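Local coordinates for protein chitinase (Thermococcus chitonophagus, PDB 5XSW) that probably hydrolyses chitin as an endochitinase, this chain being its C-terminal portion with an all-β domain followed by a largely helical catalytic domain that holds bound glycan, at residues 283-295 with 403-415. Numbering follows the deposited sequence.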
ATOM      1  N   ASP A 283      15.410  18.863  13.337  1.00 27.21           N
ATOM      2  CA  ASP A 283      14.657  20.101  13.530  1.00 29.00           C
ATOM      3  C   ASP A 283      13.302  19.762  14.233  1.00 29.64           C
ATOM      4  O   ASP A 283      12.464  19.062  13.656  1.00 28.12           O
ATOM      5  CB  ASP A 283      14.399  20.734  12.173  1.00 28.96           C
ATOM      6  CG  ASP A 283      13.811  22.160  12.265  1.00 35.71           C
ATOM      7  OD1 ASP A 283      13.300  22.563  13.316  1.00 33.50           O
ATOM      8  OD2 ASP A 283      13.829  22.859  11.245  1.00 40.14           O
ATOM      9  N   PRO A 284      13.049  20.306  15.430  1.00 30.58           N
ATOM     10  CA  PRO A 284      11.758  19.975  16.084  1.00 27.37           C
ATOM     11  C   PRO A 284      10.573  20.551  15.346  1.00 28.47           C
ATOM     12  O   PRO A 284       9.435  20.126  15.560  1.00 29.48           O
ATOM     13  CB  PRO A 284      11.880  20.618  17.494  1.00 31.57           C
ATOM     14  CG  PRO A 284      12.992  21.649  17.340  1.00 31.10           C
ATOM     15  CD  PRO A 284      13.941  21.110  16.296  1.00 30.70           C
ATOM     16  N   ASN A 285      10.825  21.503  14.460  1.00 24.03           N
ATOM     17  CA  ASN A 285       9.723  22.081  13.685  1.00 25.17           C
ATOM     18  C   ASN A 285       9.328  21.283  12.472  1.00 30.36           C
ATOM     19  O   ASN A 285       8.391  21.659  11.744  1.00 26.08           O
ATOM     20  CB  ASN A 285      10.089  23.498  13.208  1.00 33.08           C
ATOM     21  CG  ASN A 285      10.394  24.446  14.353  1.00 39.85           C
ATOM     22  OD1 ASN A 285       9.830  24.358  15.457  1.00 42.32           O
ATOM     23  ND2 ASN A 285      11.307  25.362  14.093  1.00 47.79           N
ATOM     24  N   ASP A 286      10.013  20.163  12.235  1.00 26.17           N
ATOM     25  CA  ASP A 286       9.608  19.347  11.088  1.00 24.72           C
ATOM     26  C   ASP A 286       8.156  18.860  11.359  1.00 21.68           C
ATOM     27  O   ASP A 286       7.897  18.306  12.428  1.00 25.86           O
ATOM     28  CB  ASP A 286      10.588  18.169  10.929  1.00 25.94           C
ATOM     29  CG  ASP A 286      10.365  17.385   9.672  1.00 33.01           C
ATOM     30  OD1 ASP A 286       9.208  17.077   9.296  1.00 28.73           O
ATOM     31  OD2 ASP A 286      11.381  17.120   9.001  1.00 46.20           O
ATOM     32  N   THR A 287       7.234  19.081  10.427  1.00 25.18           N
ATOM     33  CA  THR A 287       5.825  18.801  10.706  1.00 24.67           C
ATOM     34  C   THR A 287       5.581  17.309  10.867  1.00 23.61           C
ATOM     35  O   THR A 287       4.562  16.899  11.456  1.00 21.22           O
ATOM     36  CB  THR A 287       4.878  19.351   9.594  1.00 22.62           C
ATOM     37  OG1 THR A 287       5.203  18.774   8.306  1.00 25.93           O
ATOM     38  CG2 THR A 287       4.946  20.950   9.579  1.00 24.98           C
ATOM     39  N   ALA A 288       6.497  16.478  10.356  1.00 22.28           N
ATOM     40  CA  ALA A 288       6.330  15.007  10.509  1.00 23.18           C
ATOM     41  C   ALA A 288       6.448  14.588  11.996  1.00 23.00           C
ATOM     42  O   ALA A 288       6.065  13.490  12.361  1.00 21.25           O
ATOM     43  CB  ALA A 288       7.383  14.261   9.613  1.00 23.04           C
ATOM     44  N   TRP A 289       6.995  15.440  12.864  1.00 21.01           N
ATOM     45  CA  TRP A 289       6.986  15.100  14.295  1.00 21.28           C
ATOM     46  C   TRP A 289       5.521  15.009  14.797  1.00 22.03           C
ATOM     47  O   TRP A 289       5.202  14.272  15.706  1.00 21.31           O
ATOM     48  CB  TRP A 289       7.736  16.139  15.114  1.00 20.27           C
ATOM     49  CG  TRP A 289       9.279  15.969  15.006  1.00 22.99           C
ATOM     50  CD1 TRP A 289      10.182  16.885  14.474  1.00 20.99           C
ATOM     51  CD2 TRP A 289      10.024  14.860  15.436  1.00 20.97           C
ATOM     52  NE1 TRP A 289      11.460  16.354  14.552  1.00 21.97           N
ATOM     53  CE2 TRP A 289      11.391  15.134  15.179  1.00 19.10           C
ATOM     54  CE3 TRP A 289       9.678  13.629  16.054  1.00 19.81           C
ATOM     55  CZ2 TRP A 289      12.408  14.231  15.495  1.00 21.51           C
ATOM     56  CZ3 TRP A 289      10.711  12.731  16.393  1.00 21.25           C
ATOM     57  CH2 TRP A 289      12.061  13.040  16.110  1.00 23.57           C
ATOM     58  N   ILE A 290       4.643  15.772  14.186  1.00 22.49           N
ATOM     59  CA  ILE A 290       3.243  15.739  14.568  1.00 25.03           C
ATOM     60  C   ILE A 290       2.480  14.696  13.758  1.00 22.46           C
ATOM     61  O   ILE A 290       1.715  13.898  14.313  1.00 21.71           O
ATOM     62  CB  ILE A 290       2.599  17.129  14.349  1.00 22.99           C
ATOM     63  CG1 ILE A 290       3.191  18.137  15.327  1.00 24.47           C
ATOM     64  CG2 ILE A 290       1.073  17.042  14.435  1.00 23.30           C
ATOM     65  CD1 ILE A 290       2.805  19.682  14.974  1.00 24.25           C
ATOM     66  N   THR A 291       2.648  14.698  12.434  1.00 19.58           N
ATOM     67  CA  THR A 291       1.851  13.791  11.625  1.00 20.92           C
ATOM     68  C   THR A 291       2.239  12.316  11.802  1.00 20.53           C
ATOM     69  O   THR A 291       1.356  11.457  11.705  1.00 20.71           O
ATOM     70  CB  THR A 291       1.907  14.123  10.100  1.00 23.47           C
ATOM     71  OG1 THR A 291       3.270  14.196   9.641  1.00 22.65           O
ATOM     72  CG2 THR A 291       1.206  15.471   9.831  1.00 26.33           C
ATOM     73  N   SER A 292       3.504  12.012  12.085  1.00 21.28           N
ATOM     74  CA  SER A 292       3.908  10.606  12.001  1.00 20.57           C
ATOM     75  C   SER A 292       3.293   9.722  13.139  1.00 18.84           C
ATOM     76  O   SER A 292       2.893   8.609  12.865  1.00 18.97           O
ATOM     77  CB  SER A 292       5.438  10.428  11.967  1.00 18.35           C
ATOM     78  OG  SER A 292       6.163  10.836  13.118  1.00 22.18           O
ATOM     79  N   PRO A 293       3.212  10.216  14.388  1.00 22.08           N
ATOM     80  CA  PRO A 293       2.512   9.345  15.357  1.00 20.14           C
ATOM     81  C   PRO A 293       1.013   9.177  15.060  1.00 18.72           C
ATOM     82  O   PRO A 293       0.457   8.105  15.318  1.00 22.89           O
ATOM     83  CB  PRO A 293       2.767  10.056  16.726  1.00 20.58           C
ATOM     84  CG  PRO A 293       3.049  11.528  16.317  1.00 21.76           C
ATOM     85  CD  PRO A 293       3.880  11.348  15.052  1.00 20.17           C
ATOM     86  N   ILE A 294       0.376  10.162  14.457  1.00 18.83           N
ATOM     87  CA  ILE A 294      -1.020   9.977  14.046  1.00 19.95           C
ATOM     88  C   ILE A 294      -1.142   8.958  12.903  1.00 25.96           C
ATOM     89  O   ILE A 294      -2.017   8.064  12.915  1.00 20.69           O
ATOM     90  CB  ILE A 294      -1.620  11.354  13.665  1.00 22.80           C
ATOM     91  CG1 ILE A 294      -1.720  12.185  14.964  1.00 24.08           C
ATOM     92  CG2 ILE A 294      -3.015  11.176  13.014  1.00 24.90           C
ATOM     93  CD1 ILE A 294      -1.634  13.719  14.670  1.00 26.84           C
ATOM     94  N   VAL A 295      -0.228   9.026  11.932  1.00 21.48           N
ATOM     95  CA  VAL A 295      -0.211   8.010  10.856  1.00 20.63           C
ATOM     96  C   VAL A 295      -0.001   6.592  11.432  1.00 18.57           C
ATOM     97  O   VAL A 295      -0.694   5.688  11.059  1.00 18.50           O
ATOM     98  CB  VAL A 295       0.899   8.326   9.796  1.00 24.08           C
ATOM     99  CG1 VAL A 295       1.010   7.200   8.728  1.00 23.48           C
ATOM    100  CG2 VAL A 295       0.564   9.673   9.146  1.00 21.50           C
ATOM    101  N   GLU A 403      -1.112  26.911  18.704  1.00 32.69           N
ATOM    102  CA  GLU A 403      -1.518  27.413  17.417  1.00 27.45           C
ATOM    103  C   GLU A 403      -0.848  26.650  16.276  1.00 26.17           C
ATOM    104  O   GLU A 403      -1.459  26.343  15.244  1.00 29.06           O
ATOM    105  CB  GLU A 403      -1.168  28.924  17.333  1.00 30.61           C
ATOM    106  CG  GLU A 403      -1.320  29.457  15.925  1.00 34.36           C
ATOM    107  CD  GLU A 403      -2.774  29.577  15.466  1.00 49.24           C
ATOM    108  OE1 GLU A 403      -3.651  29.791  16.334  1.00 55.24           O
ATOM    109  OE2 GLU A 403      -3.046  29.463  14.234  1.00 52.70           O
ATOM    110  N   TYR A 404       0.445  26.443  16.440  1.00 24.07           N
ATOM    111  CA  TYR A 404       1.240  25.721  15.446  1.00 28.57           C
ATOM    112  C   TYR A 404       0.678  24.288  15.273  1.00 26.53           C
ATOM    113  O   TYR A 404       0.389  23.804  14.164  1.00 26.06           O
ATOM    114  CB  TYR A 404       2.705  25.690  15.920  1.00 27.65           C
ATOM    115  CG  TYR A 404       3.539  24.733  15.089  1.00 33.61           C
ATOM    116  CD1 TYR A 404       3.672  24.899  13.711  1.00 28.97           C
ATOM    117  CD2 TYR A 404       4.165  23.651  15.687  1.00 31.96           C
ATOM    118  CE1 TYR A 404       4.430  23.985  12.954  1.00 34.44           C
ATOM    119  CE2 TYR A 404       4.918  22.766  14.955  1.00 30.91           C
ATOM    120  CZ  TYR A 404       5.046  22.933  13.601  1.00 28.73           C
ATOM    121  OH  TYR A 404       5.804  21.984  12.925  1.00 36.21           O
ATOM    122  N   PHE A 405       0.501  23.624  16.404  1.00 28.52           N
ATOM    123  CA  PHE A 405      -0.065  22.271  16.400  1.00 25.69           C
ATOM    124  C   PHE A 405      -1.358  22.201  15.596  1.00 29.54           C
ATOM    125  O   PHE A 405      -1.479  21.380  14.671  1.00 24.15           O
ATOM    126  CB  PHE A 405      -0.283  21.784  17.828  1.00 24.00           C
ATOM    127  CG  PHE A 405      -0.881  20.398  17.874  1.00 24.15           C
ATOM    128  CD1 PHE A 405      -0.075  19.278  17.642  1.00 25.25           C
ATOM    129  CD2 PHE A 405      -2.248  20.217  18.086  1.00 25.24           C
ATOM    130  CE1 PHE A 405      -0.629  17.992  17.632  1.00 24.30           C
ATOM    131  CE2 PHE A 405      -2.801  18.922  18.082  1.00 27.89           C
ATOM    132  CZ  PHE A 405      -1.978  17.824  17.874  1.00 26.34           C
ATOM    133  N   PHE A 406      -2.315  23.105  15.836  1.00 28.19           N
ATOM    134  CA  PHE A 406      -3.564  22.989  15.100  1.00 27.40           C
ATOM    135  C   PHE A 406      -3.492  23.432  13.630  1.00 27.59           C
ATOM    136  O   PHE A 406      -4.221  22.901  12.826  1.00 28.75           O
ATOM    137  CB  PHE A 406      -4.707  23.752  15.808  1.00 31.00           C
ATOM    138  CG  PHE A 406      -5.209  23.044  17.018  1.00 26.40           C
ATOM    139  CD1 PHE A 406      -6.074  21.971  16.888  1.00 29.56           C
ATOM    140  CD2 PHE A 406      -4.771  23.397  18.286  1.00 26.35           C
ATOM    141  CE1 PHE A 406      -6.537  21.260  18.010  1.00 28.95           C
ATOM    142  CE2 PHE A 406      -5.233  22.678  19.421  1.00 27.70           C
ATOM    143  CZ  PHE A 406      -6.103  21.602  19.270  1.00 27.99           C
ATOM    144  N   THR A 407      -2.622  24.394  13.298  1.00 27.81           N
ATOM    145  CA  THR A 407      -2.307  24.695  11.890  1.00 26.49           C
ATOM    146  C   THR A 407      -1.824  23.451  11.133  1.00 25.05           C
ATOM    147  O   THR A 407      -2.268  23.185  10.033  1.00 26.89           O
ATOM    148  CB  THR A 407      -1.200  25.793  11.806  1.00 32.20           C
ATOM    149  OG1 THR A 407      -1.636  26.936  12.549  1.00 34.52           O
ATOM    150  CG2 THR A 407      -0.930  26.217  10.392  1.00 32.49           C
ATOM    151  N   VAL A 408      -0.887  22.722  11.713  1.00 25.22           N
ATOM    152  CA  VAL A 408      -0.410  21.491  11.057  1.00 26.11           C
ATOM    153  C   VAL A 408      -1.556  20.485  10.940  1.00 24.93           C
ATOM    154  O   VAL A 408      -1.803  19.858   9.867  1.00 24.67           O
ATOM    155  CB  VAL A 408       0.772  20.885  11.838  1.00 26.40           C
ATOM    156  CG1 VAL A 408       1.171  19.514  11.167  1.00 24.83           C
ATOM    157  CG2 VAL A 408       1.991  21.912  11.827  1.00 27.08           C
ATOM    158  N   VAL A 409      -2.327  20.326  12.018  1.00 27.76           N
ATOM    159  CA  VAL A 409      -3.448  19.382  11.910  1.00 25.49           C
ATOM    160  C   VAL A 409      -4.372  19.788  10.753  1.00 26.35           C
ATOM    161  O   VAL A 409      -4.822  18.973   9.945  1.00 28.96           O
ATOM    162  CB  VAL A 409      -4.236  19.288  13.236  1.00 25.97           C
ATOM    163  CG1 VAL A 409      -5.508  18.453  13.018  1.00 27.59           C
ATOM    164  CG2 VAL A 409      -3.340  18.590  14.295  1.00 25.62           C
ATOM    165  N   ARG A 410      -4.654  21.076  10.659  1.00 28.69           N
ATOM    166  CA  ARG A 410      -5.543  21.530   9.572  1.00 26.00           C
ATOM    167  C   ARG A 410      -4.940  21.325   8.182  1.00 22.02           C
ATOM    168  O   ARG A 410      -5.668  21.022   7.217  1.00 27.97           O
ATOM    169  CB  ARG A 410      -5.861  23.020   9.740  1.00 32.37           C
ATOM    170  CG  ARG A 410      -7.005  23.489   8.841  1.00 37.58           C
ATOM    171  CD  ARG A 410      -7.448  24.878   9.240  1.00 54.87           C
ATOM    172  NE  ARG A 410      -8.596  25.333   8.449  1.00 65.08           N
ATOM    173  CZ  ARG A 410      -8.973  26.611   8.358  1.00 60.65           C
ATOM    174  NH1 ARG A 410      -8.299  27.556   9.017  1.00 54.65           N
ATOM    175  NH2 ARG A 410     -10.023  26.939   7.608  1.00 65.26           N
ATOM    176  N   GLN A 411      -3.631  21.518   8.063  1.00 29.23           N
ATOM    177  CA  GLN A 411      -2.944  21.291   6.781  1.00 28.83           C
ATOM    178  C   GLN A 411      -2.873  19.829   6.378  1.00 31.09           C
ATOM    179  O   GLN A 411      -2.909  19.486   5.185  1.00 28.01           O
ATOM    180  CB  GLN A 411      -1.505  21.801   6.835  1.00 32.05           C
ATOM    181  CG  GLN A 411      -1.372  23.338   6.927  1.00 43.96           C
ATOM    182  CD  GLN A 411       0.080  23.802   7.251  1.00 44.97           C
ATOM    183  OE1 GLN A 411       1.013  22.982   7.356  1.00 53.64           O
ATOM    184  NE2 GLN A 411       0.257  25.113   7.407  1.00 53.07           N
ATOM    185  N   LYS A 412      -2.686  18.955   7.359  1.00 27.69           N
ATOM    186  CA  LYS A 412      -2.373  17.567   7.015  1.00 26.25           C
ATOM    187  C   LYS A 412      -3.515  16.541   7.162  1.00 29.09           C
ATOM    188  O   LYS A 412      -3.432  15.459   6.578  1.00 25.69           O
ATOM    189  CB  LYS A 412      -1.189  17.096   7.863  1.00 23.11           C
ATOM    190  CG  LYS A 412       0.018  18.103   7.744  1.00 22.95           C
ATOM    191  CD  LYS A 412       0.596  18.089   6.312  1.00 25.46           C
ATOM    192  CE  LYS A 412       1.814  19.110   6.198  1.00 26.78           C
ATOM    193  NZ  LYS A 412       2.353  19.025   4.797  1.00 29.11           N
ATOM    194  N   PHE A 413      -4.532  16.862   7.957  1.00 26.70           N
ATOM    195  CA  PHE A 413      -5.657  15.951   8.137  1.00 26.87           C
ATOM    196  C   PHE A 413      -7.018  16.561   7.770  1.00 30.70           C
ATOM    197  O   PHE A 413      -7.153  17.775   7.647  1.00 31.11           O
ATOM    198  CB  PHE A 413      -5.648  15.421   9.589  1.00 27.87           C
ATOM    199  CG  PHE A 413      -4.366  14.661   9.915  1.00 22.47           C
ATOM    200  CD1 PHE A 413      -4.092  13.436   9.300  1.00 26.54           C
ATOM    201  CD2 PHE A 413      -3.461  15.177  10.788  1.00 24.15           C
ATOM    202  CE1 PHE A 413      -2.930  12.732   9.572  1.00 25.63           C
ATOM    203  CE2 PHE A 413      -2.285  14.487  11.099  1.00 27.08           C
ATOM    204  CZ  PHE A 413      -1.981  13.280  10.477  1.00 22.92           C
ATOM    205  N   PHE A 414      -7.998  15.681   7.561  1.00 27.77           N
ATOM    206  CA  PHE A 414      -9.343  16.052   7.082  1.00 31.39           C
ATOM    207  C   PHE A 414      -9.265  16.486   5.645  1.00 39.30           C
ATOM    208  O   PHE A 414      -8.195  16.808   5.102  1.00 33.47           O
ATOM    209  CB  PHE A 414     -10.006  17.155   7.923  1.00 26.18           C
ATOM    210  CG  PHE A 414     -10.153  16.807   9.375  1.00 29.64           C
ATOM    211  CD1 PHE A 414     -11.172  15.983   9.796  1.00 30.90           C
ATOM    212  CD2 PHE A 414      -9.285  17.341  10.320  1.00 30.93           C
ATOM    213  CE1 PHE A 414     -11.322  15.656  11.169  1.00 32.88           C
ATOM    214  CE2 PHE A 414      -9.406  17.035  11.671  1.00 32.89           C
ATOM    215  CZ  PHE A 414     -10.432  16.186  12.104  1.00 29.22           C
ATOM    216  N   ARG A 415     -10.429  16.482   5.043  1.00 36.10           N
ATOM    217  CA  ARG A 415     -10.650  16.749   3.626  1.00 38.20           C
ATOM    218  C   ARG A 415     -11.489  18.026   3.593  1.00 35.77           C
ATOM    219  O   ARG A 415     -12.229  18.301   4.537  1.00 42.73           O
ATOM    220  CB  ARG A 415     -11.334  15.494   3.024  1.00 41.79           C
ATOM    221  CG  ARG A 415     -11.708  15.423   1.605  1.00 48.51           C
ATOM    222  CD  ARG A 415     -12.175  13.998   1.260  1.00 40.31           C
ATOM    223  NE  ARG A 415     -11.029  13.083   1.252  1.00 42.45           N
ATOM    224  CZ  ARG A 415     -10.451  12.597   0.164  1.00 47.94           C
ATOM    225  NH1 ARG A 415     -10.928  12.897  -1.047  1.00 45.52           N
ATOM    226  NH2 ARG A 415      -9.387  11.808   0.293  1.00 42.76           N
TER
HETATM  227  O   HOH W   1       6.950  20.002  14.432  1.00 26.28           O
HETATM  228  O   HOH W   2       5.098  19.946   5.892  1.00 43.22           O
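I290 makes the largest share of the apolar contact. With CG1 anti to its carbonyl carbon (chi1 -67°), the side chain reaches both aromatic neighbours: CD1 lies 3.7 Å from Y404 CE2, and CG2 is equally near F405 CE1. CD1 also meets V408 tip to tip, 3.9 Å from its CB. Cutting this side chain back to an alanine is likely to leave a gap between Y404, F405 and V408, each losing its apolar contact here. One turn on, I294 crosses F413 obliquely, CG2 coming within 3.5 Å of CZ, while T291 CG2 is pressed tightly against K412 CB. T287 CG2 lies 3.8 Å from V408 CG2.

Two waters link the segments. Y404 OH donates to a water 2.7 Å away, in the plane of its ring, and that water donates in turn to the carbonyls of P284 and D286, joining the tyrosine to the turn before helix 288-311. A second water connects T287 OG1 with K412 NZ, whose charge is paired with D276. The hydroxyl of T291 instead serves Y277 O.

At the start of the helix, D286 OD1 accepts from A288 N (3.0 Å), a capping bond. The axes of 288-295 and 403-412 cross at -57°, 10.1 Å apart, and Y187 and M190 of helix 186-199 add to the same apolar layer: a partly buried helix-helix packing contact in the mainly helical part of the chain.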